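Local coordinates for protein SusD homolog (Bacteroides thetaiotaomicron, PDB 4MRU) that probably binds mucin O-glycans at the bacterial surface, as a SusD-family lipoprotein with a TPR-like helical fold, at residues A55-E60 with A422-G427; G293-I298 with K441-V446. One frame throughout, in Å; residues are numbered along the deposited sequence. Where two conformers were deposited one is given.

Contact 1 (A55-E60 with A422-G427); sequences AGYFGE and ALFPNG. With EDO (1,2-ethanediol), chain F.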
# COMPACT_ATOMS: atom_id res chain seq x y z
N ALA A 55 -1.67 -7.61 -3.99
CA ALA A 55 -0.47 -7.01 -4.53
C ALA A 55 0.46 -8.09 -5.12
O ALA A 55 1.55 -7.77 -5.60
CB ALA A 55 0.26 -6.23 -3.44
N GLY A 56 0.09 -9.35 -5.04
CA GLY A 56 1.00 -10.41 -5.51
C GLY A 56 2.19 -10.63 -4.62
O GLY A 56 3.23 -11.16 -5.06
N TYR A 57 2.05 -10.30 -3.32
CA TYR A 57 3.17 -10.39 -2.38
C TYR A 57 3.16 -11.65 -1.52
O TYR A 57 4.24 -12.22 -1.26
CB TYR A 57 3.18 -9.22 -1.42
CG TYR A 57 3.60 -7.86 -1.94
CD1 TYR A 57 4.31 -7.68 -3.13
CD2 TYR A 57 3.37 -6.74 -1.16
CE1 TYR A 57 4.72 -6.41 -3.52
CE2 TYR A 57 3.76 -5.48 -1.56
CZ TYR A 57 4.42 -5.31 -2.73
OH TYR A 57 4.80 -4.07 -3.09
N PHE A 58 1.99 -12.08 -1.08
CA PHE A 58 1.85 -13.18 -0.13
C PHE A 58 0.64 -14.02 -0.43
O PHE A 58 -0.38 -13.53 -0.91
CB PHE A 58 1.65 -12.73 1.32
CG PHE A 58 2.67 -11.79 1.81
CD1 PHE A 58 3.99 -12.17 1.86
CD2 PHE A 58 2.32 -10.53 2.18
CE1 PHE A 58 4.94 -11.29 2.29
CE2 PHE A 58 3.29 -9.63 2.60
CZ PHE A 58 4.59 -10.01 2.64
N GLY A 59 0.77 -15.29 -0.10
CA GLY A 59 -0.37 -16.21 -0.07
C GLY A 59 -0.43 -16.90 1.32
O GLY A 59 0.54 -16.91 2.10
N GLU A 60 -1.58 -17.49 1.56
CA GLU A 60 -1.93 -18.08 2.83
C GLU A 60 -1.51 -19.54 2.78
O GLU A 60 -1.70 -20.25 1.80
CB GLU A 60 -3.44 -17.91 3.09
CG GLU A 60 -4.03 -16.50 2.90
CD GLU A 60 -4.83 -16.31 1.63
OE1 GLU A 60 -4.50 -16.96 0.63
OE2 GLU A 60 -5.77 -15.47 1.64
N ALA A 422 10.10 -2.05 -4.84
CA ALA A 422 10.60 -1.19 -3.77
C ALA A 422 9.64 -0.97 -2.58
O ALA A 422 10.04 -0.66 -1.49
CB ALA A 422 10.99 0.17 -4.35
N LEU A 423 8.35 -1.13 -2.84
CA LEU A 423 7.32 -0.97 -1.83
C LEU A 423 7.15 -2.17 -0.89
O LEU A 423 6.48 -2.07 0.14
CB LEU A 423 5.97 -0.71 -2.55
CG LEU A 423 5.62 0.73 -2.86
CD1 LEU A 423 4.45 0.77 -3.86
CD2 LEU A 423 5.28 1.51 -1.58
N PHE A 424 7.65 -3.33 -1.29
CA PHE A 424 7.39 -4.56 -0.54
C PHE A 424 7.74 -4.29 0.92
O PHE A 424 8.80 -3.78 1.17
CB PHE A 424 8.22 -5.68 -1.14
CG PHE A 424 8.13 -6.98 -0.40
CD1 PHE A 424 7.10 -7.87 -0.66
CD2 PHE A 424 9.10 -7.35 0.49
CE1 PHE A 424 7.03 -9.10 -0.00
CE2 PHE A 424 9.03 -8.58 1.18
CZ PHE A 424 7.99 -9.44 0.91
N PRO A 425 6.89 -4.69 1.89
CA PRO A 425 5.61 -5.45 1.85
C PRO A 425 4.34 -4.60 2.02
O PRO A 425 3.35 -5.06 2.61
CB PRO A 425 5.77 -6.38 3.06
CG PRO A 425 6.43 -5.44 4.08
CD PRO A 425 7.38 -4.55 3.27
N ASN A 426 4.35 -3.37 1.50
CA ASN A 426 3.21 -2.43 1.59
C ASN A 426 2.13 -2.78 0.51
O ASN A 426 2.02 -2.13 -0.55
CB ASN A 426 3.72 -1.02 1.42
CG ASN A 426 2.68 0.06 1.76
OD1 ASN A 426 1.49 -0.18 1.87
ND2 ASN A 426 3.17 1.26 1.91
N GLY A 427 1.36 -3.82 0.78
CA GLY A 427 0.45 -4.41 -0.20
C GLY A 427 -0.73 -3.51 -0.51
O GLY A 427 -1.25 -3.53 -1.62
C1 EDO F . 1.02 5.06 4.52
O1 EDO F . -0.06 4.55 3.74
C2 EDO F . 1.91 3.88 4.69
O2 EDO F . 2.32 3.59 3.36

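Contact 2 (G293-I298 with K441-V446); sequences GMRIGI and KLLPVV. With EDO (1,2-ethanediol), chain H; EDO (1,2-ethanediol), chain K.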
# COMPACT_ATOMS: atom_id res chain seq x y z
N GLY A 293 8.06 -19.00 -4.70
CA GLY A 293 6.81 -18.33 -4.40
C GLY A 293 5.64 -19.25 -4.60
O GLY A 293 5.72 -20.18 -5.40
N MSE A 294 4.58 -18.99 -3.83
CA MSE A 294 3.35 -19.76 -3.87
C MSE A 294 2.34 -19.07 -4.77
O MSE A 294 2.17 -17.85 -4.71
CB MSE A 294 2.82 -19.88 -2.43
CG MSE A 294 1.56 -20.73 -2.27
SE MSE A 294 0.49 -20.11 -0.70
CE MSE A 294 1.93 -19.96 0.59
N ARG A 295 1.65 -19.83 -5.58
CA ARG A 295 0.59 -19.28 -6.42
C ARG A 295 -0.49 -18.68 -5.54
O ARG A 295 -0.97 -19.32 -4.63
CB ARG A 295 -0.01 -20.32 -7.35
CG ARG A 295 -0.99 -19.79 -8.40
CD ARG A 295 -0.28 -19.05 -9.54
NE ARG A 295 -1.26 -18.59 -10.47
CZ ARG A 295 -1.71 -19.30 -11.49
NH1 ARG A 295 -1.21 -20.53 -11.77
NH2 ARG A 295 -2.67 -18.79 -12.23
N ILE A 296 -0.89 -17.45 -5.82
CA ILE A 296 -1.97 -16.80 -5.06
C ILE A 296 -3.34 -17.10 -5.67
O ILE A 296 -3.52 -16.94 -6.86
CB ILE A 296 -1.75 -15.28 -4.97
CG1 ILE A 296 -0.47 -15.02 -4.19
CG2 ILE A 296 -2.95 -14.58 -4.32
CD1 ILE A 296 0.03 -13.61 -4.30
N GLY A 297 -4.27 -17.50 -4.82
CA GLY A 297 -5.63 -17.87 -5.25
C GLY A 297 -5.84 -19.32 -5.66
O GLY A 297 -6.26 -19.62 -6.78
N ILE A 298 -5.59 -20.21 -4.71
CA ILE A 298 -5.63 -21.61 -4.91
C ILE A 298 -6.26 -22.29 -3.69
O ILE A 298 -6.39 -21.65 -2.67
CB ILE A 298 -4.21 -22.18 -5.04
CG1 ILE A 298 -3.40 -21.89 -3.78
CG2 ILE A 298 -3.52 -21.61 -6.29
CD1 ILE A 298 -2.09 -22.64 -3.68
N LYS A 441 1.61 -6.25 -14.06
CA LYS A 441 0.77 -7.34 -14.42
C LYS A 441 1.05 -8.51 -13.47
O LYS A 441 2.18 -8.83 -13.19
CB LYS A 441 0.98 -7.76 -15.87
CG LYS A 441 0.75 -6.61 -16.85
CD LYS A 441 1.18 -7.10 -18.23
CE LYS A 441 1.00 -6.04 -19.29
NZ LYS A 441 1.62 -6.52 -20.56
N LEU A 442 -0.03 -9.08 -12.93
CA LEU A 442 0.04 -10.17 -11.99
C LEU A 442 -0.63 -11.43 -12.55
O LEU A 442 -1.46 -11.38 -13.46
CB LEU A 442 -0.70 -9.77 -10.73
CG LEU A 442 -0.22 -8.54 -9.99
CD1 LEU A 442 -1.21 -8.16 -8.86
CD2 LEU A 442 1.19 -8.79 -9.48
N LEU A 443 -0.30 -12.57 -11.95
CA LEU A 443 -0.84 -13.84 -12.33
C LEU A 443 -2.29 -13.94 -11.88
O LEU A 443 -2.62 -13.59 -10.72
CB LEU A 443 -0.02 -14.98 -11.71
CG LEU A 443 1.44 -15.10 -12.13
CD1 LEU A 443 2.14 -16.26 -11.42
CD2 LEU A 443 1.55 -15.30 -13.62
N PRO A 444 -3.14 -14.50 -12.74
CA PRO A 444 -4.55 -14.61 -12.34
C PRO A 444 -4.72 -15.66 -11.24
O PRO A 444 -3.93 -16.59 -11.15
CB PRO A 444 -5.25 -15.04 -13.63
CG PRO A 444 -4.21 -15.81 -14.37
CD PRO A 444 -2.91 -15.05 -14.09
N VAL A 445 -5.75 -15.51 -10.41
CA VAL A 445 -6.07 -16.53 -9.45
C VAL A 445 -6.50 -17.80 -10.22
O VAL A 445 -6.97 -17.73 -11.36
CB VAL A 445 -7.18 -16.14 -8.44
CG1 VAL A 445 -6.78 -14.90 -7.67
CG2 VAL A 445 -8.52 -15.92 -9.16
N VAL A 446 -6.34 -18.95 -9.56
CA VAL A 446 -6.85 -20.20 -10.09
C VAL A 446 -8.31 -20.44 -9.72
O VAL A 446 -9.14 -20.74 -10.56
CB VAL A 446 -5.96 -21.36 -9.59
CG1 VAL A 446 -6.50 -22.66 -10.12
CG2 VAL A 446 -4.51 -21.09 -10.03
C1 EDO H . -5.46 -9.99 -12.78
O1 EDO H . -4.42 -9.11 -12.35
C2 EDO H . -5.13 -10.52 -14.16
O2 EDO H . -4.11 -11.51 -14.08
C1 EDO K . -4.35 -23.52 -13.20
O1 EDO K . -4.70 -22.63 -14.30
C2 EDO K . -2.84 -23.81 -12.99
O2 EDO K . -1.93 -22.85 -13.59
O HOH W 1 -1.89 -16.27 -9.01

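Contact 1 (A55-E60 with A422-G427)
A55 sets its methyl group against the backbone of G427, CB lying 3.6 Å from G427 O, and the same methyl sits over the centre of one face of the Y57 ring. G56, with positive phi, ends helix 40-54 in a Schellman motif just before Y57. The opposite face of the Y57 ring receives the edge of F424 in a T-shaped stack, centroids 5.1 Å apart and planes at 80°; F424 CD1 stands above the ring centre, 3.7 Å from Y57 CG. The phenol thus lies between A55 and F424, with W420 also stacked on it, while its OH is anchored beyond the two segments by hydrogen bonds with W420 O and S430 OG. Here the TPR-like helical fold of the SusD family passes from helix 408-423 to helix 427-437: a cis peptide before P425 bends the link, and N426 is the N-cap of the second helix. With an alanine at Y57, the F424 edge would probably lose its ring face, a gap would open between A55 and F424, and W420 O and S430 OG would lack the hydroxyl. F58 begins strand 58-60. With CG anti to its carbonyl carbon (chi1 -54°), its ring reaches P425, whose CB meets the ring edge 3.8 Å from F58 CZ, and its CZ also approaches F424 CE1 at 3.7 Å, the two rings inclined at 51°.

Contact 2 (G293-I298 with K441-V446)
R295 and V446 cross at about a right angle, the valine laying its CG2 methyl over the centre of one guanidinium face, 3.6 Å from R295 CZ. P444 O comes to the edge of the same group and accepts a hydrogen bond from R295 NH2 at 2.8 Å, nearly straight at 159°; the bond from R295 NE to that oxygen is long and weak. The arginine gets there because CG is anti to the backbone N (chi1 -172°) and the chain then bends at chi2 (75°), bringing its flat end up to P444 O and V446. L443 crosses the arginine chain almost perpendicularly, its CB 4.0 Å from R295 NE. A water at the guanidinium edge accepts from R295 NE at 2.8 Å and lies within hydrogen-bonding distance of I296 O and P444 O. NH1 of the same group donates to Y388 O and to an ethanediol, probably from the crystallisation liquor. I298 meets V446 obliquely, methyl to methyl through their CG2 atoms. The backbones come closest at G297 and V445, where a side chain on the glycine would collide with V445 CB; V446 N donates to G297 O at 2.9 Å. Two irregular loops, one following strand 289-290 and the other helix 427-437, are thus clasped by an arginine bound to a main-chain carbonyl, plain loop-to-loop packing away from the magnesium-binding N373.

Overall arrangement
Contact 1 is buried, its centre about 9 Å from the centre of the folded chain, whereas contact 2 lies farther out, at about 18 Å, and is partly open to solvent. Their chemistry follows: contact 1 joins its segments by aromatic and apolar packing with no hydrogen bond across, while contact 2 depends on arginine, backbone and water bonds. Helix 427-437 links the two, since it starts at the end of segment 422-427 and leads toward 441-446; helix 262-270 packs against both. The centres are 12 Å apart and the contacts touch directly: I296 CD1 packs against F58 O and G56 CA, so segment 293-298 packs directly on 55-60. Along the chain the segments alternate.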